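Local coordinates for beta-galactosidase (Marinomonas sp. ef1, PDB 6Y2K), which probably hydrolyses terminal beta-galactosidic bonds, such as that of lactose, as a cold-active family GH42 glycoside hydrolase that works as a hexamer, at residues Gln488-Ala493 with Ser596-Leu601; Gln30-Gly35 with Asp59-Gln64; Val412-Asp417 with Arg441-Met446. All coordinates share one frame; numbering follows the deposited sequence.

Interaction 1: Gln488-Ala493 with Ser596-Leu601; sequences QGVLLA and SEVAGL
Val490 meets Val598 and Ala599 through a single methyl group. Its CG2 touches both, with 3.7 Å from Val490 CG2 to Val598 CG1 and the same 3.7 Å from Val490 CG2 to Ala599 CB. The two valine side chains cross at about a right angle and meet through one branch each. The Ala599 methyl also comes up to the stem of the strand residue, 4.1 Å from Ala599 CB to Val490 CB. In Val490 the torsion chi1 is 177°. This sets CG1 opposite the backbone N and leaves CG2 beside that N, turned to the helix end. Val598 has the same torsion but uses its other branch, CG1. Both segments belong to the trimerisation domain, an alpha/beta domain whose mixed sheet has a run of parallel strands along one side. Strand 490-493 runs there between strands 467-470 and 576-579, and helix 585-598 lies against it. Val490 and Leu492 both touch Leu595, one turn earlier on that helix. The helix ends in a Schellman motif. Gly600 has a positive phi of 78°, and the chain bonds back through Leu601 N to Ser596 O at 2.8 Å and through Gly600 N to Glu597 O at 3.1 Å. Ala599 lies within this motif, immediately before Gly600, and its methyl faces Val490. Val490 is buried, whereas Val598 lies at the exposed margin of the contact. Next to it, Glu597 packs on Glu597 of a second subunit.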
loop_
_atom_site.group_PDB
_atom_site.type_symbol
_atom_site.label_atom_id
_atom_site.label_comp_id
_atom_site.label_asym_id
_atom_site.label_seq_id
_atom_site.Cartn_x
_atom_site.Cartn_y
_atom_site.Cartn_z
ATOM N N GLN A 488 23.412 -24.131 39.783
ATOM C CA GLN A 488 23.347 -25.469 39.180
ATOM C C GLN A 488 22.310 -25.604 38.052
ATOM O O GLN A 488 22.295 -26.622 37.362
ATOM C CB GLN A 488 23.064 -26.522 40.267
ATOM C CG GLN A 488 24.178 -26.664 41.307
ATOM C CD GLN A 488 25.522 -27.015 40.685
ATOM O OE1 GLN A 488 25.731 -28.138 40.208
ATOM N NE2 GLN A 488 26.451 -26.069 40.709
ATOM N N GLY A 489 21.451 -24.599 37.866
ATOM C CA GLY A 489 20.471 -24.617 36.773
ATOM C C GLY A 489 21.064 -24.128 35.456
ATOM O O GLY A 489 22.291 -24.092 35.285
ATOM N N VAL A 490 20.182 -23.743 34.530
ATOM C CA VAL A 490 20.575 -23.267 33.206
ATOM C C VAL A 490 20.560 -21.734 33.180
ATOM O O VAL A 490 19.580 -21.126 33.571
ATOM C CB VAL A 490 19.639 -23.837 32.115
ATOM C CG1 VAL A 490 20.005 -23.293 30.738
ATOM C CG2 VAL A 490 19.700 -25.362 32.115
ATOM N N LEU A 491 21.650 -21.128 32.715
ATOM C CA LEU A 491 21.795 -19.666 32.661
ATOM C C LEU A 491 21.782 -19.137 31.232
ATOM O O LEU A 491 22.549 -19.618 30.391
ATOM C CB LEU A 491 23.118 -19.239 33.313
ATOM C CG LEU A 491 23.498 -17.754 33.217
ATOM C CD1 LEU A 491 22.518 -16.884 33.995
ATOM C CD2 LEU A 491 24.933 -17.522 33.688
ATOM N N LEU A 492 20.942 -18.127 30.989
ATOM C CA LEU A 492 21.034 -17.276 29.793
ATOM C C LEU A 492 21.306 -15.829 30.218
ATOM O O LEU A 492 20.464 -15.189 30.862
ATOM C CB LEU A 492 19.742 -17.349 28.969
ATOM C CG LEU A 492 19.671 -16.427 27.734
ATOM C CD1 LEU A 492 20.798 -16.750 26.767
ATOM C CD2 LEU A 492 18.320 -16.513 27.036
ATOM N N ALA A 493 22.483 -15.323 29.863
ATOM C CA ALA A 493 22.826 -13.921 30.059
ATOM C C ALA A 493 22.582 -13.172 28.754
ATOM O O ALA A 493 23.060 -13.580 27.699
ATOM C CB ALA A 493 24.274 -13.777 30.486
ATOM N N SER A 596 14.812 -24.357 28.000
ATOM C CA SER A 596 13.852 -25.036 28.868
ATOM C C SER A 596 14.033 -26.555 28.835
ATOM O O SER A 596 13.973 -27.202 29.887
ATOM C CB SER A 596 12.411 -24.675 28.483
ATOM O OG SER A 596 12.154 -23.306 28.734
ATOM N N GLU A 597 14.260 -27.108 27.640
ATOM C CA GLU A 597 14.508 -28.539 27.483
ATOM C C GLU A 597 15.764 -28.952 28.242
ATOM O O GLU A 597 15.763 -29.967 28.932
ATOM C CB GLU A 597 14.629 -28.910 26.002
ATOM C CG GLU A 597 14.850 -30.390 25.721
ATOM C CD GLU A 597 14.737 -30.712 24.246
ATOM O OE1 GLU A 597 15.590 -30.239 23.459
ATOM O OE2 GLU A 597 13.789 -31.437 23.876
ATOM N N VAL A 598 16.834 -28.155 28.133
ATOM C CA VAL A 598 18.071 -28.453 28.886
ATOM C C VAL A 598 17.779 -28.453 30.396
ATOM O O VAL A 598 18.292 -29.298 31.134
ATOM C CB VAL A 598 19.229 -27.481 28.574
ATOM C CG1 VAL A 598 20.451 -27.805 29.436
ATOM C CG2 VAL A 598 19.630 -27.553 27.105
ATOM N N ALA A 599 16.937 -27.517 30.831
ATOM C CA ALA A 599 16.548 -27.372 32.233
ATOM C C ALA A 599 15.480 -28.356 32.724
ATOM O O ALA A 599 15.090 -28.290 33.886
ATOM C CB ALA A 599 16.082 -25.942 32.479
ATOM N N GLY A 600 14.982 -29.237 31.857
ATOM C CA GLY A 600 13.980 -30.223 32.246
ATOM C C GLY A 600 12.559 -29.693 32.363
ATOM O O GLY A 600 11.714 -30.337 32.989
ATOM N N LEU A 601 12.288 -28.533 31.754
ATOM C CA LEU A 601 10.965 -27.909 31.795
ATOM C C LEU A 601 10.261 -28.078 30.450
ATOM O O LEU A 601 10.902 -28.031 29.396
ATOM C CB LEU A 601 11.093 -26.419 32.111
ATOM C CG LEU A 601 11.924 -26.013 33.331
ATOM C CD1 LEU A 601 11.965 -24.491 33.462
ATOM C CD2 LEU A 601 11.372 -26.659 34.595
#

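Interaction 2: Gln30-Gly35 with Asp59-Gln64; sequences QYVRVG and DILHSQ
Ile60 O, on the residue before the strand-facing Leu61, is gripped by two donors. Ser63 OG gives it a hydrogen bond of 2.6 Å from Ser63 OG to Ile60 O, tilted 22° from the carbonyl plane. Gln64 N adds a weak one, 3.4 Å from Gln64 N to Ile60 O. They satisfy this carbonyl in the last turn of helix 52-63. The helix covers the outer side of strand 29-34 in the eight-stranded parallel TIM barrel. It leads on to the neighbouring parallel strand 67-71, as in a beta-alpha-beta unit. Residues alternate along strand 29-34. Val32 and Val34 turn toward the helix, while Arg33 turns away from it, into the barrel. There its guanidinium forms salt bridges with Glu36 and Glu314 and a hydrogen bond with Gln138. On the helix side the contact is purely apolar and buried, with Leu61 as the one residue that reaches the strand. Val68 of strand 67-71 touches both Leu61 and Val34, so the leucine also meets the next strand. Met24 of helix 17-27 touches Val32. The forked end of Leu61 divides between the two valines. Its chi2 of 166° turns the fork so that one methyl faces each valine: Leu61 CD2 lies 4.3 Å from Val32 CG1, and Leu61 CD1 lies 4.3 Å from Val34 CG1.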
loop_
_atom_site.group_PDB
_atom_site.type_symbol
_atom_site.label_atom_id
_atom_site.label_comp_id
_atom_site.label_asym_id
_atom_site.label_seq_id
_atom_site.Cartn_x
_atom_site.Cartn_y
_atom_site.Cartn_z
ATOM N N GLN A 30 -13.952 -8.192 51.398
ATOM C CA GLN A 30 -13.472 -8.466 52.760
ATOM C C GLN A 30 -12.521 -7.402 53.332
ATOM O O GLN A 30 -12.368 -7.328 54.566
ATOM C CB GLN A 30 -12.785 -9.834 52.802
ATOM C CG GLN A 30 -13.720 -11.004 52.542
ATOM C CD GLN A 30 -13.014 -12.341 52.649
ATOM O OE1 GLN A 30 -12.750 -13.010 51.647
ATOM N NE2 GLN A 30 -12.693 -12.734 53.876
ATOM N N TYR A 31 -11.866 -6.620 52.456
ATOM C CA TYR A 31 -10.919 -5.572 52.848
ATOM C C TYR A 31 -11.321 -4.232 52.242
ATOM O O TYR A 31 -11.809 -4.172 51.117
ATOM C CB TYR A 31 -9.501 -5.903 52.379
ATOM C CG TYR A 31 -8.801 -6.941 53.206
ATOM C CD1 TYR A 31 -9.176 -8.279 53.125
ATOM C CD2 TYR A 31 -7.752 -6.600 54.057
ATOM C CE1 TYR A 31 -8.540 -9.249 53.879
ATOM C CE2 TYR A 31 -7.101 -7.563 54.814
ATOM C CZ TYR A 31 -7.503 -8.887 54.724
ATOM O OH TYR A 31 -6.873 -9.864 55.462
ATOM N N VAL A 32 -11.099 -3.155 52.993
ATOM C CA VAL A 32 -11.448 -1.807 52.552
ATOM C C VAL A 32 -10.316 -0.844 52.895
ATOM O O VAL A 32 -9.892 -0.783 54.055
ATOM C CB VAL A 32 -12.748 -1.314 53.223
ATOM C CG1 VAL A 32 -13.139 0.071 52.704
ATOM C CG2 VAL A 32 -13.876 -2.311 52.995
ATOM N N ARG A 33 -9.834 -0.089 51.902
ATOM C CA ARG A 33 -8.809 0.927 52.146
ATOM C C ARG A 33 -9.459 2.302 52.336
ATOM O O ARG A 33 -10.361 2.678 51.590
ATOM C CB ARG A 33 -7.779 0.975 51.017
ATOM C CG ARG A 33 -6.560 1.822 51.350
ATOM C CD ARG A 33 -5.694 2.105 50.135
ATOM N NE ARG A 33 -6.403 2.904 49.137
ATOM C CZ ARG A 33 -5.915 3.232 47.942
ATOM N NH1 ARG A 33 -4.692 2.852 47.572
ATOM N NH2 ARG A 33 -6.661 3.954 47.109
ATOM N N VAL A 34 -9.015 3.032 53.361
ATOM C CA VAL A 34 -9.439 4.421 53.582
ATOM C C VAL A 34 -8.283 5.308 54.064
ATOM O O VAL A 34 -7.289 4.808 54.595
ATOM C CB VAL A 34 -10.597 4.532 54.616
ATOM C CG1 VAL A 34 -11.784 3.667 54.204
ATOM C CG2 VAL A 34 -10.133 4.179 56.021
ATOM N N GLY A 35 -8.429 6.620 53.858
ATOM C CA GLY A 35 -7.653 7.632 54.594
ATOM C C GLY A 35 -6.475 8.341 53.934
ATOM O O GLY A 35 -6.047 9.391 54.431
ATOM N N ASP A 59 -15.512 2.031 62.876
ATOM C CA ASP A 59 -16.480 1.218 63.645
ATOM C C ASP A 59 -17.566 0.608 62.753
ATOM O O ASP A 59 -17.891 -0.566 62.906
ATOM C CB ASP A 59 -17.110 2.014 64.809
ATOM C CG ASP A 59 -16.150 2.210 65.992
ATOM O OD1 ASP A 59 -15.054 1.597 66.037
ATOM O OD2 ASP A 59 -16.502 2.994 66.897
ATOM N N ILE A 60 -18.099 1.385 61.811
ATOM C CA ILE A 60 -19.123 0.888 60.885
ATOM C C ILE A 60 -18.574 -0.255 60.015
ATOM O O ILE A 60 -19.216 -1.303 59.886
ATOM C CB ILE A 60 -19.729 2.028 60.029
ATOM C CG1 ILE A 60 -20.629 2.908 60.914
ATOM C CG2 ILE A 60 -20.533 1.485 58.842
ATOM C CD1 ILE A 60 -20.952 4.269 60.341
ATOM N N LEU A 61 -17.380 -0.056 59.451
ATOM C CA LEU A 61 -16.723 -1.084 58.639
ATOM C C LEU A 61 -16.450 -2.356 59.462
ATOM O O LEU A 61 -16.702 -3.463 58.986
ATOM C CB LEU A 61 -15.422 -0.545 58.023
ATOM C CG LEU A 61 -15.597 0.602 57.018
ATOM C CD1 LEU A 61 -14.266 1.282 56.726
ATOM C CD2 LEU A 61 -16.246 0.105 55.730
ATOM N N HIS A 62 -15.962 -2.190 60.693
ATOM C CA HIS A 62 -15.737 -3.323 61.600
ATOM C C HIS A 62 -17.021 -4.106 61.900
ATOM O O HIS A 62 -17.003 -5.335 61.919
ATOM C CB HIS A 62 -15.117 -2.854 62.914
ATOM C CG HIS A 62 -14.653 -3.972 63.793
ATOM N ND1 HIS A 62 -13.675 -4.867 63.406
ATOM C CD2 HIS A 62 -15.024 -4.339 65.044
ATOM C CE1 HIS A 62 -13.470 -5.738 64.379
ATOM N NE2 HIS A 62 -14.277 -5.442 65.382
ATOM N N SER A 63 -18.125 -3.391 62.101
ATOM C CA SER A 63 -19.417 -4.014 62.438
ATOM C C SER A 63 -19.980 -4.928 61.333
ATOM O O SER A 63 -20.807 -5.802 61.613
ATOM C CB SER A 63 -20.450 -2.945 62.790
ATOM O OG SER A 63 -20.901 -2.283 61.621
ATOM N N GLN A 64 -19.536 -4.717 60.091
ATOM C CA GLN A 64 -19.886 -5.589 58.969
ATOM C C GLN A 64 -18.838 -6.658 58.674
ATOM O O GLN A 64 -18.963 -7.373 57.688
ATOM C CB GLN A 64 -20.152 -4.736 57.721
ATOM C CG GLN A 64 -21.314 -3.780 57.904
ATOM C CD GLN A 64 -22.617 -4.497 58.202
ATOM O OE1 GLN A 64 -22.916 -5.533 57.605
ATOM N NE2 GLN A 64 -23.401 -3.951 59.118
#

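Interaction 3: Val412-Asp417 with Arg441-Met446; sequences VALMFD and RMYEAM
Met446 reaches the strand with its terminal methyl. Met446 CE lies 3.9 Å from Val412 CG1, and the sulfur is almost as near, 4.0 Å from Met446 SD to Val412 CG1. The two side chains cross obliquely. The methionine is fully extended beyond CG, with chi2 174° and chi3 177°, which carries CE across to the sheet. The same methyl also approaches Leu414, 4.4 Å from Met446 CE to Leu414 CD1. Leu414 CD1 in turn rests on the base of Tyr443, 4.0 Å from Leu414 CD1 to Tyr443 CB. It lies at the edge of the ring, near the ring plane, and not over a face. The leucine and tyrosine side chains run at about a right angle to each other. All four residues are buried, and no hydrogen bond links the segments.

The next shell packs round the helix residues. Val453 touches both Tyr443 and Met446, and Val469 touches Met446. The hydroxyl of Tyr443 is hydrogen-bonded to Asp300, and its ring meets Phe297 edge-to-face. One turn apart on the same helix, Arg441 and Glu444 form a salt bridge, 2.9 Å from Arg441 NH1 to Glu444 OE2. The acceptor lies in the guanidinium plane, but the donor comes from above the carboxylate plane. Arg441 NH1 is also paired with Glu282, and Glu444 OE1 is bonded to His291, so this side of the helix is tied to the part of the chain that forms the barrel domain.

Strand 412-415 and helix 441-446 run antiparallel, at 170°, with axes 10.4 Å apart. Strand 453-456 then returns parallel beside 412-415. This is the geometry of a beta-alpha-beta crossover, here with the extra helix 418-426, in the alpha/beta trimerisation domain.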
loop_
_atom_site.group_PDB
_atom_site.type_symbol
_atom_site.label_atom_id
_atom_site.label_comp_id
_atom_site.label_asym_id
_atom_site.label_seq_id
_atom_site.Cartn_x
_atom_site.Cartn_y
_atom_site.Cartn_z
ATOM N N VAL A 412 11.192 -20.925 36.399
ATOM C CA VAL A 412 11.967 -20.019 35.558
ATOM C C VAL A 412 12.031 -18.666 36.252
ATOM O O VAL A 412 10.998 -18.149 36.680
ATOM C CB VAL A 412 11.317 -19.840 34.167
ATOM C CG1 VAL A 412 12.110 -18.853 33.318
ATOM C CG2 VAL A 412 11.205 -21.184 33.464
ATOM N N ALA A 413 13.241 -18.110 36.356
ATOM C CA ALA A 413 13.461 -16.785 36.927
ATOM C C ALA A 413 13.999 -15.814 35.875
ATOM O O ALA A 413 14.887 -16.163 35.084
ATOM C CB ALA A 413 14.418 -16.864 38.106
ATOM N N LEU A 414 13.440 -14.606 35.876
ATOM C CA LEU A 414 13.940 -13.478 35.094
ATOM C C LEU A 414 14.462 -12.447 36.095
ATOM O O LEU A 414 13.708 -11.978 36.938
ATOM C CB LEU A 414 12.802 -12.897 34.255
ATOM C CG LEU A 414 13.124 -11.729 33.309
ATOM C CD1 LEU A 414 12.093 -11.667 32.194
ATOM C CD2 LEU A 414 13.200 -10.381 34.025
ATOM N N MET A 415 15.744 -12.110 36.021
ATOM C CA MET A 415 16.354 -11.163 36.965
ATOM C C MET A 415 16.170 -9.716 36.505
ATOM O O MET A 415 16.715 -9.322 35.460
ATOM C CB MET A 415 17.847 -11.463 37.136
ATOM C CG MET A 415 18.573 -10.585 38.153
ATOM S SD MET A 415 20.257 -11.150 38.471
ATOM C CE MET A 415 19.904 -12.587 39.480
ATOM N N PHE A 416 15.422 -8.940 37.295
ATOM C CA PHE A 416 15.187 -7.519 37.052
ATOM C C PHE A 416 15.928 -6.691 38.106
ATOM O O PHE A 416 15.745 -6.908 39.304
ATOM C CB PHE A 416 13.691 -7.213 37.121
ATOM C CG PHE A 416 13.339 -5.818 36.688
ATOM C CD1 PHE A 416 13.354 -4.766 37.599
ATOM C CD2 PHE A 416 13.024 -5.545 35.361
ATOM C CE1 PHE A 416 13.041 -3.477 37.204
ATOM C CE2 PHE A 416 12.720 -4.252 34.957
ATOM C CZ PHE A 416 12.725 -3.217 35.881
ATOM N N ASP A 417 16.739 -5.741 37.644
ATOM C CA ASP A 417 17.588 -4.922 38.501
ATOM C C ASP A 417 17.311 -3.441 38.210
ATOM O O ASP A 417 17.605 -2.965 37.116
ATOM C CB ASP A 417 19.056 -5.274 38.225
ATOM C CG ASP A 417 20.002 -4.741 39.282
ATOM O OD1 ASP A 417 20.244 -5.445 40.287
ATOM O OD2 ASP A 417 20.522 -3.625 39.093
ATOM N N ARG A 441 9.693 -8.023 26.650
ATOM C CA ARG A 441 9.621 -8.876 25.448
ATOM C C ARG A 441 10.244 -10.273 25.654
ATOM O O ARG A 441 9.769 -11.252 25.060
ATOM C CB ARG A 441 10.229 -8.168 24.236
ATOM C CG ARG A 441 9.500 -6.894 23.827
ATOM C CD ARG A 441 8.058 -7.145 23.413
ATOM N NE ARG A 441 7.315 -5.907 23.167
ATOM C CZ ARG A 441 6.004 -5.846 22.924
ATOM N NH1 ARG A 441 5.260 -6.949 22.872
ATOM N NH2 ARG A 441 5.420 -4.672 22.717
ATOM N N MET A 442 11.269 -10.369 26.499
ATOM C CA MET A 442 11.787 -11.691 26.906
ATOM C C MET A 442 10.715 -12.427 27.725
ATOM O O MET A 442 10.484 -13.617 27.521
ATOM C CB MET A 442 13.096 -11.584 27.699
ATOM C CG MET A 442 14.287 -11.099 26.875
ATOM S SD MET A 442 15.878 -11.580 27.578
ATOM C CE MET A 442 16.029 -13.246 26.944
ATOM N N TYR A 443 10.042 -11.689 28.610
ATOM C CA TYR A 443 8.966 -12.231 29.435
ATOM C C TYR A 443 7.773 -12.699 28.589
ATOM O O TYR A 443 7.229 -13.780 28.829
ATOM C CB TYR A 443 8.533 -11.191 30.477
ATOM C CG TYR A 443 7.442 -11.647 31.422
ATOM C CD1 TYR A 443 7.742 -12.390 32.572
ATOM C CD2 TYR A 443 6.116 -11.316 31.184
ATOM C CE1 TYR A 443 6.742 -12.785 33.453
ATOM C CE2 TYR A 443 5.108 -11.711 32.047
ATOM C CZ TYR A 443 5.423 -12.446 33.177
ATOM O OH TYR A 443 4.405 -12.830 34.012
ATOM N N GLU A 444 7.376 -11.887 27.607
ATOM C CA GLU A 444 6.300 -12.246 26.676
ATOM C C GLU A 444 6.566 -13.575 25.966
ATOM O O GLU A 444 5.661 -14.402 25.850
ATOM C CB GLU A 444 6.089 -11.138 25.639
ATOM C CG GLU A 444 5.064 -11.451 24.559
ATOM C CD GLU A 444 4.895 -10.315 23.564
ATOM O OE1 GLU A 444 3.741 -9.976 23.231
ATOM O OE2 GLU A 444 5.921 -9.766 23.111
ATOM N N ALA A 445 7.796 -13.760 25.492
ATOM C CA ALA A 445 8.212 -15.018 24.859
ATOM C C ALA A 445 8.074 -16.227 25.805
ATOM O O ALA A 445 7.572 -17.280 25.402
ATOM C CB ALA A 445 9.640 -14.903 24.343
ATOM N N MET A 446 8.504 -16.063 27.057
ATOM C CA MET A 446 8.328 -17.101 28.093
ATOM C C MET A 446 6.857 -17.444 28.278
ATOM O O MET A 446 6.479 -18.626 28.351
ATOM C CB MET A 446 8.878 -16.640 29.445
ATOM C CG MET A 446 10.389 -16.487 29.523
ATOM S SD MET A 446 10.846 -15.768 31.115
ATOM C CE MET A 446 12.617 -15.808 30.944
#

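Overall arrangement
The three contacts follow one another along the chain in the order interaction 2, interaction 3, interaction 1. Interaction 2 belongs to the TIM barrel. The other two belong to the trimerisation domain and lie across the chain's centre from it. The centre of interaction 2 is about 38 Å from that of interaction 3 and about 47 Å from that of interaction 1. Interactions 1 and 3 are neighbours, with centres about 13 Å apart. They share the mixed sheet, where strand 467-470 separates 412-415 from 490-493. Leu601 packs on Val412, and Leu492 on Met442. Helices 435-448 and 585-598 also touch, with Ala445 on Leu588 and Leu592. Each contact joins a helix or its C-terminal end to a strand of a parallel run.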